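Local structure of prephenate dehydrogenase (Corynebacterium glutamicum ATCC 13032, 3KTD) at residues P10-G15 against E59-R64; I72-P77 against D86-H91. The protein probably catalyses the NAD(P)+-dependent oxidative decarboxylation of prephenate, a step in tyrosine biosynthesis. All coordinates share one frame; numbering follows the deposited sequence.

In the fold
From the N terminus, the chain enters strand 11-14, then runs through 43 residues before helix 58-67 comes back to cover that strand and close contact 1. Strand 71-74 follows at once beside strand 11-14, and contact 2 closes a much shorter loop when helix 78-91 folds back over it. The two loops are in series, neither nested nor crossed, and their centres lie about 9 Å apart. Backbone bonds join them in the sheet: the N of Leu-14 reaches the O of Val-73 at 2.8 Å, a probable hydrogen bond. Together they tie two neighbouring helices to adjacent inner strands of the nucleotide-binding domain.

Contact 1. Residues P10-G15 against E59-R64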
ATOM      1  N   PRO A  10       0.795  17.424  35.787  1.00 38.24           N
ATOM      2  CA  PRO A  10      -0.227  16.429  35.460  1.00 38.01           C
ATOM      3  C   PRO A  10      -0.741  16.713  34.041  1.00 36.84           C
ATOM      4  O   PRO A  10      -0.861  17.887  33.666  1.00 36.69           O
ATOM      5  CB  PRO A  10      -1.316  16.685  36.503  1.00 38.41           C
ATOM      6  CG  PRO A  10      -1.142  18.125  36.883  1.00 38.04           C
ATOM      7  CD  PRO A  10       0.330  18.383  36.808  1.00 38.07           C
ATOM      8  N   VAL A  11      -0.993  15.664  33.256  1.00 35.39           N
ATOM      9  CA  VAL A  11      -1.466  15.829  31.874  1.00 34.18           C
ATOM     10  C   VAL A  11      -2.992  15.881  31.847  1.00 33.20           C
ATOM     11  O   VAL A  11      -3.651  15.082  32.508  1.00 32.94           O
ATOM     12  CB  VAL A  11      -0.962  14.692  30.953  1.00 34.19           C
ATOM     13  CG1 VAL A  11      -1.565  14.812  29.571  1.00 34.41           C
ATOM     14  CG2 VAL A  11       0.549  14.709  30.858  1.00 32.99           C
ATOM     15  N   CYS A  12      -3.537  16.826  31.081  1.00 32.52           N
ATOM     16  CA  CYS A  12      -4.990  17.009  30.935  1.00 32.18           C
ATOM     17  C   CYS A  12      -5.423  16.843  29.462  1.00 32.02           C
ATOM     18  O   CYS A  12      -5.236  17.757  28.652  1.00 31.62           O
ATOM     19  CB  CYS A  12      -5.388  18.388  31.462  1.00 31.75           C
ATOM     20  SG  CYS A  12      -7.139  18.806  31.317  1.00 32.65           S
ATOM     21  N   ILE A  13      -6.016  15.692  29.130  1.00 31.88           N
ATOM     22  CA  ILE A  13      -6.368  15.366  27.732  1.00 32.03           C
ATOM     23  C   ILE A  13      -7.794  15.789  27.349  1.00 32.36           C
ATOM     24  O   ILE A  13      -8.770  15.318  27.936  1.00 33.04           O
ATOM     25  CB  ILE A  13      -6.211  13.853  27.444  1.00 31.46           C
ATOM     26  CG1 ILE A  13      -4.807  13.370  27.805  1.00 30.76           C
ATOM     27  CG2 ILE A  13      -6.468  13.569  25.975  1.00 33.53           C
ATOM     28  CD1 ILE A  13      -4.652  11.881  27.827  1.00 26.81           C
ATOM     29  N   LEU A  14      -7.904  16.673  26.360  1.00 31.96           N
ATOM     30  CA  LEU A  14      -9.197  17.144  25.884  1.00 32.30           C
ATOM     31  C   LEU A  14      -9.536  16.392  24.596  1.00 33.13           C
ATOM     32  O   LEU A  14      -8.895  16.574  23.553  1.00 33.27           O
ATOM     33  CB  LEU A  14      -9.175  18.656  25.682  1.00 32.33           C
ATOM     34  CG  LEU A  14      -9.483  19.538  26.907  1.00 33.82           C
ATOM     35  CD1 LEU A  14      -9.089  18.907  28.242  1.00 32.27           C
ATOM     36  CD2 LEU A  14      -8.831  20.916  26.740  1.00 33.19           C
ATOM     37  N   GLY A  15     -10.548  15.535  24.684  1.00 33.69           N
ATOM     38  CA  GLY A  15     -10.888  14.630  23.600  1.00 34.55           C
ATOM     39  C   GLY A  15     -10.261  13.287  23.921  1.00 35.19           C
ATOM     40  O   GLY A  15      -9.039  13.198  24.102  1.00 35.52           O
ATOM     41  N   GLU A  59     -15.936  22.968  31.114  1.00 39.88           N
ATOM     42  CA  GLU A  59     -15.634  24.111  31.981  1.00 40.24           C
ATOM     43  C   GLU A  59     -14.943  23.650  33.268  1.00 39.45           C
ATOM     44  O   GLU A  59     -13.970  24.266  33.711  1.00 39.88           O
ATOM     45  CB  GLU A  59     -16.897  24.910  32.329  1.00 40.59           C
ATOM     46  CG  GLU A  59     -16.576  26.306  32.899  1.00 44.19           C
ATOM     47  CD  GLU A  59     -17.698  26.916  33.734  1.00 47.90           C
ATOM     48  OE1 GLU A  59     -18.666  26.199  34.081  1.00 49.49           O
ATOM     49  OE2 GLU A  59     -17.595  28.123  34.063  1.00 50.39           O
ATOM     50  N   ALA A  60     -15.448  22.569  33.862  1.00 38.63           N
ATOM     51  CA  ALA A  60     -14.895  22.058  35.117  1.00 38.21           C
ATOM     52  C   ALA A  60     -13.476  21.539  34.918  1.00 38.54           C
ATOM     53  O   ALA A  60     -12.600  21.792  35.754  1.00 38.85           O
ATOM     54  CB  ALA A  60     -15.779  20.972  35.698  1.00 36.97           C
ATOM     55  N   THR A  61     -13.252  20.834  33.806  1.00 38.39           N
ATOM     56  CA  THR A  61     -11.942  20.267  33.507  1.00 38.50           C
ATOM     57  C   THR A  61     -10.894  21.358  33.362  1.00 38.46           C
ATOM     58  O   THR A  61      -9.813  21.259  33.940  1.00 38.84           O
ATOM     59  CB  THR A  61     -11.960  19.416  32.226  1.00 38.83           C
ATOM     60  OG1 THR A  61     -12.876  18.326  32.386  1.00 41.77           O
ATOM     61  CG2 THR A  61     -10.574  18.860  31.926  1.00 37.88           C
ATOM     62  N   LEU A  62     -11.219  22.400  32.604  1.00 38.43           N
ATOM     63  CA  LEU A  62     -10.286  23.504  32.375  1.00 38.51           C
ATOM     64  C   LEU A  62     -10.011  24.306  33.648  1.00 39.27           C
ATOM     65  O   LEU A  62      -8.898  24.798  33.839  1.00 39.24           O
ATOM     66  CB  LEU A  62     -10.800  24.417  31.261  1.00 38.35           C
ATOM     67  CG  LEU A  62     -10.833  23.787  29.863  1.00 37.69           C
ATOM     68  CD1 LEU A  62     -11.626  24.639  28.878  1.00 36.21           C
ATOM     69  CD2 LEU A  62      -9.423  23.557  29.339  1.00 37.27           C
ATOM     70  N   GLN A  63     -11.018  24.435  34.513  1.00 40.20           N
ATOM     71  CA  GLN A  63     -10.854  25.124  35.799  1.00 40.35           C
ATOM     72  C   GLN A  63      -9.789  24.419  36.647  1.00 39.77           C
ATOM     73  O   GLN A  63      -8.909  25.060  37.223  1.00 39.76           O
ATOM     74  CB  GLN A  63     -12.184  25.174  36.555  1.00 40.61           C
ATOM     75  CG  GLN A  63     -12.103  25.947  37.880  1.00 44.31           C
ATOM     76  CD  GLN A  63     -13.435  26.005  38.627  1.00 47.60           C
ATOM     77  OE1 GLN A  63     -14.159  25.008  38.726  1.00 49.09           O
ATOM     78  NE2 GLN A  63     -13.753  27.180  39.173  1.00 49.89           N
ATOM     79  N   ARG A  64      -9.894  23.094  36.700  1.00 39.59           N
ATOM     80  CA  ARG A  64      -8.967  22.228  37.424  1.00 39.37           C
ATOM     81  C   ARG A  64      -7.614  22.216  36.738  1.00 39.47           C
ATOM     82  O   ARG A  64      -6.576  22.238  37.395  1.00 39.86           O
ATOM     83  CB  ARG A  64      -9.530  20.800  37.481  1.00 39.19           C
ATOM     84  CG  ARG A  64      -8.599  19.744  38.074  1.00 38.55           C
ATOM     85  CD  ARG A  64      -9.257  18.372  38.048  1.00 37.73           C
ATOM     86  NE  ARG A  64      -8.301  17.275  38.213  1.00 37.74           N
ATOM     87  CZ  ARG A  64      -8.613  15.981  38.127  1.00 37.52           C
ATOM     88  NH1 ARG A  64      -9.862  15.591  37.871  1.00 35.50           N
ATOM     89  NH2 ARG A  64      -7.671  15.062  38.292  1.00 36.65           N
TER
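Cys-12 carries its SG opposite the backbone N (chi1 178°), and Thr-61 turns CG2, rather than its hydroxyl, into the same relation (chi1 -61° for OG1), so sulfur and methyl meet between strand 11-14 and helix 58-67. This is the helix-on-sheet layer of a Rossmann-type nucleotide-binding domain. The helix belongs to the long connection that leaves edge strand 54-55, passes over the inner strands and delivers the chain to strand 71-74. Its segment 59-64 runs roughly antiparallel to strand 11-14, at 157°, the axes coming within 9.9 Å of each other.

The methyl of Thr-61 is aimed nearly at the sulfur of Cys-12: SG touches CG2 of Thr-61 at 3.5 Å. CD1 of Leu-14 comes up beside that same CG2, 4.0 Å from it. Leu-14 and Thr-61 slide past one another in opposite directions. The hydroxyl of Thr-61 has a separate task: OG1 is hydrogen-bonded to the carbonyl O of Asp-57, one turn earlier, which helps fix the side-chain rotation and keeps the methyl turned to the sheet.

The other branch of Leu-14 serves the neighbouring helix residue. Leu-62 leaves the helix obliquely, but its CD2 bends in toward the strand, and the two leucines cross at about a right angle. Ile-72 borders both of them from strand 71-74, while Phe-35 of strand 34-37 touches Cys-12 and Thr-61. All four residues of the contact are buried, and the leucine pair meets through CD2 of Leu-14 and CD2 of Leu-62, 3.8 Å apart.

Contact 2. Residues I72-P77 against D86-H91; sequences IVLAVP and DAVHTH
The first half of a beta-alpha-beta unit is built here: strand 71-74, helix 78-91 and strand 97-99 follow one another, and the helix packs on the strand it has just left. Within 86-91, Val-88 is the residue that meets the strand, set against Ile-72 and Leu-74. These last two are alternate strand residues, so both face the helix, and the valine spans them with its two methyls. CG1 of Val-88 lies 4.2 Å from CD1 of Ile-72, and CG2 of Val-88 lies 4.2 Å from CD2 of Leu-74. A chi1 of 166° puts CG1 anti to the backbone N and on the Ile-72 side, with CG2 on the Leu-74 side. Ile-72 is extended to its terminal methyl, which accounts for its reach, since the CA atoms of Ile-72 and Val-88 are 8.7 Å apart. The contact is buried and wholly apolar; Leu-62 of helix 58-67 touches both Ile-72 and Val-88, and Met-116 also packs on the valine.

Beyond Val-88 the helix ends in a polar arrangement of its own. ND1 of His-91 donates to the carbonyl O of Ala-87 at 2.7 Å, meeting a lone pair in the carbonyl plane. The acceptor also sits close to the plane of the imidazole, 6° out of it, so the bond should restrain the ring's rotation. CG2 of Thr-90 lies over one face, toward the rim. On the preceding turn, Asp-86 forms a salt bridge with Arg-114. Such packing of a helix on the strand before it, with the chain going on to the adjacent parallel strand 97-99, is typical of the beta-alpha-beta crossovers of the Rossmann fold.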
ATOM      1  N   ILE A  72      -2.036  20.658  28.807  1.00 34.24           N
ATOM      2  CA  ILE A  72      -3.303  20.344  28.149  1.00 34.81           C
ATOM      3  C   ILE A  72      -3.064  19.772  26.751  1.00 35.81           C
ATOM      4  O   ILE A  72      -2.434  20.418  25.915  1.00 36.35           O
ATOM      5  CB  ILE A  72      -4.193  21.594  28.014  1.00 34.60           C
ATOM      6  CG1 ILE A  72      -4.476  22.209  29.385  1.00 35.70           C
ATOM      7  CG2 ILE A  72      -5.500  21.249  27.322  1.00 33.73           C
ATOM      8  CD1 ILE A  72      -5.415  23.407  29.343  1.00 34.58           C
ATOM      9  N   VAL A  73      -3.566  18.568  26.491  1.00 35.78           N
ATOM     10  CA  VAL A  73      -3.425  17.962  25.171  1.00 35.74           C
ATOM     11  C   VAL A  73      -4.737  18.121  24.411  1.00 35.76           C
ATOM     12  O   VAL A  73      -5.774  17.615  24.843  1.00 36.01           O
ATOM     13  CB  VAL A  73      -3.074  16.463  25.268  1.00 35.83           C
ATOM     14  CG1 VAL A  73      -3.065  15.831  23.883  1.00 35.11           C
ATOM     15  CG2 VAL A  73      -1.734  16.262  25.958  1.00 35.58           C
ATOM     16  N   LEU A  74      -4.708  18.839  23.294  1.00 35.44           N
ATOM     17  CA  LEU A  74      -5.909  18.978  22.482  1.00 35.06           C
ATOM     18  C   LEU A  74      -5.914  17.812  21.502  1.00 34.96           C
ATOM     19  O   LEU A  74      -5.323  17.885  20.428  1.00 34.16           O
ATOM     20  CB  LEU A  74      -5.959  20.330  21.767  1.00 34.91           C
ATOM     21  CG  LEU A  74      -5.722  21.567  22.644  1.00 34.05           C
ATOM     22  CD1 LEU A  74      -6.091  22.831  21.869  1.00 33.73           C
ATOM     23  CD2 LEU A  74      -6.498  21.500  23.941  1.00 30.67           C
ATOM     24  N   ALA A  75      -6.576  16.730  21.917  1.00 35.53           N
ATOM     25  CA  ALA A  75      -6.666  15.477  21.161  1.00 35.02           C
ATOM     26  C   ALA A  75      -7.971  15.427  20.373  1.00 35.05           C
ATOM     27  O   ALA A  75      -8.809  14.542  20.567  1.00 35.09           O
ATOM     28  CB  ALA A  75      -6.569  14.287  22.116  1.00 34.41           C
ATOM     29  N   VAL A  76      -8.127  16.390  19.475  1.00 35.58           N
ATOM     30  CA  VAL A  76      -9.326  16.512  18.657  1.00 36.08           C
ATOM     31  C   VAL A  76      -8.955  16.688  17.184  1.00 37.43           C
ATOM     32  O   VAL A  76      -7.787  16.921  16.859  1.00 37.67           O
ATOM     33  CB  VAL A  76     -10.175  17.692  19.144  1.00 35.66           C
ATOM     34  CG1 VAL A  76     -10.651  17.441  20.578  1.00 31.85           C
ATOM     35  CG2 VAL A  76      -9.389  18.986  19.048  1.00 35.13           C
ATOM     36  N   PRO A  77      -9.935  16.536  16.276  1.00 39.47           N
ATOM     37  CA  PRO A  77      -9.638  16.758  14.852  1.00 40.38           C
ATOM     38  C   PRO A  77      -9.456  18.237  14.528  1.00 41.14           C
ATOM     39  O   PRO A  77      -9.937  19.096  15.266  1.00 40.57           O
ATOM     40  CB  PRO A  77     -10.873  16.200  14.139  1.00 40.60           C
ATOM     41  CG  PRO A  77     -11.960  16.235  15.159  1.00 39.76           C
ATOM     42  CD  PRO A  77     -11.292  15.993  16.475  1.00 40.08           C
ATOM     43  N   ASP A  86      -9.984  28.558  21.755  1.00 33.34           N
ATOM     44  CA  ASP A  86     -10.779  29.616  22.369  1.00 32.80           C
ATOM     45  C   ASP A  86     -11.241  29.233  23.769  1.00 33.17           C
ATOM     46  O   ASP A  86     -11.293  30.086  24.662  1.00 34.27           O
ATOM     47  CB  ASP A  86     -11.982  29.973  21.493  1.00 32.07           C
ATOM     48  CG  ASP A  86     -11.583  30.658  20.194  1.00 31.78           C
ATOM     49  OD1 ASP A  86     -10.443  31.141  20.093  1.00 32.08           O
ATOM     50  OD2 ASP A  86     -12.410  30.713  19.263  1.00 31.32           O
ATOM     51  N   ALA A  87     -11.562  27.960  23.972  1.00 32.66           N
ATOM     52  CA  ALA A  87     -11.993  27.486  25.287  1.00 32.70           C
ATOM     53  C   ALA A  87     -10.859  27.555  26.308  1.00 32.84           C
ATOM     54  O   ALA A  87     -11.080  27.900  27.460  1.00 32.35           O
ATOM     55  CB  ALA A  87     -12.530  26.061  25.189  1.00 32.35           C
ATOM     56  N   VAL A  88      -9.652  27.213  25.865  1.00 33.55           N
ATOM     57  CA  VAL A  88      -8.463  27.199  26.716  1.00 33.95           C
ATOM     58  C   VAL A  88      -7.984  28.618  27.034  1.00 35.20           C
ATOM     59  O   VAL A  88      -7.639  28.924  28.181  1.00 34.91           O
ATOM     60  CB  VAL A  88      -7.315  26.400  26.041  1.00 33.66           C
ATOM     61  CG1 VAL A  88      -5.975  26.665  26.734  1.00 33.02           C
ATOM     62  CG2 VAL A  88      -7.643  24.924  26.024  1.00 27.41           C
ATOM     63  N   HIS A  89      -7.961  29.462  26.001  1.00 36.02           N
ATOM     64  CA  HIS A  89      -7.581  30.877  26.098  1.00 37.11           C
ATOM     65  C   HIS A  89      -8.420  31.616  27.134  1.00 37.12           C
ATOM     66  O   HIS A  89      -7.933  32.488  27.837  1.00 37.10           O
ATOM     67  CB  HIS A  89      -7.807  31.529  24.731  1.00 37.87           C
ATOM     68  CG  HIS A  89      -7.134  32.855  24.543  1.00 38.87           C
ATOM     69  ND1 HIS A  89      -5.792  33.053  24.786  1.00 40.70           N
ATOM     70  CD2 HIS A  89      -7.601  34.021  24.038  1.00 40.66           C
ATOM     71  CE1 HIS A  89      -5.470  34.297  24.479  1.00 40.76           C
ATOM     72  NE2 HIS A  89      -6.549  34.903  24.017  1.00 41.96           N
ATOM     73  N   THR A  90      -9.688  31.232  27.201  1.00 37.33           N
ATOM     74  CA  THR A  90     -10.684  31.834  28.067  1.00 37.32           C
ATOM     75  C   THR A  90     -10.767  31.227  29.463  1.00 37.92           C
ATOM     76  O   THR A  90     -11.197  31.901  30.387  1.00 38.43           O
ATOM     77  CB  THR A  90     -12.066  31.704  27.402  1.00 37.45           C
ATOM     78  OG1 THR A  90     -12.220  32.752  26.430  1.00 36.76           O
ATOM     79  CG2 THR A  90     -13.179  31.765  28.427  1.00 37.51           C
ATOM     80  N   HIS A  91     -10.358  29.973  29.626  1.00 38.34           N
ATOM     81  CA  HIS A  91     -10.478  29.276  30.917  1.00 38.84           C
ATOM     82  C   HIS A  91      -9.164  28.813  31.593  1.00 39.07           C
ATOM     83  O   HIS A  91      -9.160  28.518  32.790  1.00 39.02           O
ATOM     84  CB  HIS A  91     -11.393  28.066  30.740  1.00 39.27           C
ATOM     85  CG  HIS A  91     -12.798  28.414  30.355  1.00 39.85           C
ATOM     86  ND1 HIS A  91     -13.194  28.575  29.044  1.00 40.93           N
ATOM     87  CD2 HIS A  91     -13.905  28.602  31.111  1.00 38.70           C
ATOM     88  CE1 HIS A  91     -14.484  28.859  29.011  1.00 42.07           C
ATOM     89  NE2 HIS A  91     -14.939  28.880  30.252  1.00 41.09           N
TER